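Local coordinates for protein Pbp related beta-lactamase (Pyrococcus abyssi, PDB 2QMI) that probably hydrolyses peptides as a self-compartmentalizing octameric serine peptidase related to penicillin-binding proteins and beta-lactamases, at residues P51-G56 and D207-M212. Numbering follows the deposited sequence.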
loop_
_atom_site.group_PDB
_atom_site.type_symbol
_atom_site.label_atom_id
_atom_site.label_comp_id
_atom_site.label_asym_id
_atom_site.label_seq_id
_atom_site.Cartn_x
_atom_site.Cartn_y
_atom_site.Cartn_z
ATOM N N PRO A 51 -3.986 0.903 -47.296
ATOM C CA PRO A 51 -3.287 1.965 -48.023
ATOM C C PRO A 51 -4.052 3.286 -47.943
ATOM O O PRO A 51 -3.455 4.361 -47.954
ATOM C CB PRO A 51 -3.237 1.423 -49.450
ATOM C CG PRO A 51 -3.168 -0.037 -49.248
ATOM C CD PRO A 51 -4.172 -0.280 -48.154
ATOM N N GLU A 52 -5.377 3.177 -47.855
ATOM C CA GLU A 52 -6.280 4.324 -47.798
ATOM C C GLU A 52 -6.432 5.001 -46.424
ATOM O O GLU A 52 -6.643 6.207 -46.356
ATOM C CB GLU A 52 -7.687 3.913 -48.281
ATOM C CG GLU A 52 -7.806 3.339 -49.708
ATOM C CD GLU A 52 -7.243 1.921 -49.854
ATOM O OE1 GLU A 52 -6.991 1.257 -48.817
ATOM O OE2 GLU A 52 -7.060 1.464 -51.010
ATOM N N THR A 53 -6.348 4.234 -45.338
ATOM C CA THR A 53 -6.521 4.796 -43.991
ATOM C C THR A 53 -5.816 6.136 -43.765
ATOM O O THR A 53 -4.677 6.351 -44.183
ATOM C CB THR A 53 -6.101 3.775 -42.884
ATOM O OG1 THR A 53 -6.189 4.394 -41.588
ATOM C CG2 THR A 53 -4.701 3.302 -43.100
ATOM N N ILE A 54 -6.522 7.040 -43.101
ATOM C CA ILE A 54 -6.019 8.371 -42.822
ATOM C C ILE A 54 -5.423 8.527 -41.420
ATOM O O ILE A 54 -6.019 8.111 -40.428
ATOM C CB ILE A 54 -7.151 9.403 -43.048
ATOM C CG1 ILE A 54 -7.315 9.629 -44.556
ATOM C CG2 ILE A 54 -6.863 10.698 -42.314
ATOM C CD1 ILE A 54 -8.495 10.484 -44.933
ATOM N N TYR A 55 -4.233 9.130 -41.365
ATOM C CA TYR A 55 -3.517 9.380 -40.114
ATOM C C TYR A 55 -3.102 10.842 -40.086
ATOM O O TYR A 55 -3.166 11.535 -41.101
ATOM C CB TYR A 55 -2.217 8.573 -40.029
ATOM C CG TYR A 55 -2.305 7.083 -40.237
ATOM C CD1 TYR A 55 -2.064 6.201 -39.182
ATOM C CD2 TYR A 55 -2.528 6.551 -41.506
ATOM C CE1 TYR A 55 -2.034 4.821 -39.390
ATOM C CE2 TYR A 55 -2.500 5.180 -41.728
ATOM C CZ TYR A 55 -2.254 4.315 -40.671
ATOM O OH TYR A 55 -2.234 2.957 -40.896
ATOM N N GLY A 56 -2.657 11.303 -38.922
ATOM C CA GLY A 56 -2.170 12.666 -38.825
ATOM C C GLY A 56 -0.739 12.571 -39.330
ATOM O O GLY A 56 -0.093 11.540 -39.129
ATOM N N ASP A 207 -15.232 10.694 -43.417
ATOM C CA ASP A 207 -14.436 9.672 -44.097
ATOM C C ASP A 207 -14.568 8.294 -43.434
ATOM O O ASP A 207 -14.487 8.162 -42.212
ATOM C CB ASP A 207 -12.967 10.095 -44.146
ATOM C CG ASP A 207 -12.141 9.205 -45.061
ATOM O OD1 ASP A 207 -12.007 7.999 -44.759
ATOM O OD2 ASP A 207 -11.631 9.710 -46.087
ATOM N N LYS A 208 -14.741 7.270 -44.265
ATOM C CA LYS A 208 -14.949 5.898 -43.801
ATOM C C LYS A 208 -13.719 5.051 -43.482
ATOM O O LYS A 208 -13.863 3.874 -43.149
ATOM C CB LYS A 208 -15.811 5.164 -44.826
ATOM C CG LYS A 208 -16.920 6.044 -45.360
ATOM C CD LYS A 208 -17.694 5.406 -46.498
ATOM C CE LYS A 208 -18.592 6.448 -47.156
ATOM N NZ LYS A 208 -19.603 7.051 -46.223
ATOM N N ASP A 209 -12.526 5.632 -43.582
ATOM C CA ASP A 209 -11.293 4.903 -43.284
ATOM C C ASP A 209 -10.284 5.841 -42.607
ATOM O O ASP A 209 -9.406 6.415 -43.256
ATOM C CB ASP A 209 -10.686 4.322 -44.565
ATOM C CG ASP A 209 -9.599 3.290 -44.285
ATOM O OD1 ASP A 209 -8.981 3.355 -43.202
ATOM O OD2 ASP A 209 -9.357 2.419 -45.152
ATOM N N VAL A 210 -10.423 5.982 -41.292
ATOM C CA VAL A 210 -9.565 6.852 -40.496
ATOM C C VAL A 210 -9.099 6.069 -39.280
ATOM O O VAL A 210 -9.880 5.335 -38.670
ATOM C CB VAL A 210 -10.343 8.113 -40.015
ATOM C CG1 VAL A 210 -9.422 9.040 -39.217
ATOM C CG2 VAL A 210 -10.932 8.850 -41.218
ATOM N N ALA A 211 -7.827 6.224 -38.933
ATOM C CA ALA A 211 -7.275 5.507 -37.797
ATOM C C ALA A 211 -7.348 6.305 -36.506
ATOM O O ALA A 211 -7.168 7.526 -36.495
ATOM C CB ALA A 211 -5.832 5.114 -38.075
ATOM N N MET A 212 -7.627 5.594 -35.421
ATOM C CA MET A 212 -7.690 6.194 -34.097
ATOM C C MET A 212 -6.239 6.308 -33.627
ATOM O O MET A 212 -5.414 5.459 -33.955
ATOM C CB MET A 212 -8.486 5.282 -33.153
ATOM C CG MET A 212 -8.400 5.650 -31.670
ATOM S SD MET A 212 -8.867 7.359 -31.336
ATOM C CE MET A 212 -10.657 7.275 -31.561
#
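Ile-54 joins the two backbones through both of its peptide groups: its N donates to Asp-209 O and its O accepts from Ala-211 N, both at 3.0 Å. The second bond is nearly straight (177° at the hydrogen) and in the carbonyl plane; the first is more bent and tilted from its plane. Thr-53 CA adds a C-H...O contact to Asp-209 O at 3.4 Å. The small methyl of Ala-211 lies over one face of the Tyr-55 ring, CB to CE1 4.0 Å, offset toward the rim. The backbone pattern is a single parallel beta bridge, Ile-54 opposite Val-210, in the beta-lactamase-like domain; residues 55-56 lead to helix 61-74, near whose start stands the SxxK pattern expected of this family. Apolar Ile-54 reaches Asp-207 with CD1, 3.4 Å from OD2. Asp-207 suits its place by closing an Asx turn, OD1 accepting from Asp-209 N at 2.7 Å, and Arg-196 and Tyr-198 further hold its carboxylate. With CG anti to the backbone N (chi1 -167°), Asp-209 sets OD1 tightly against Thr-53 CB at 2.9 Å, but OG1 is poorly angled to hydrogen-bond it. Arg-41 salt-bridges this OD1, probably easing the nearby Glu-52 charge; Thr-50 hydrogen-bonds Asp-209 OD2 and Glu-52 OE1.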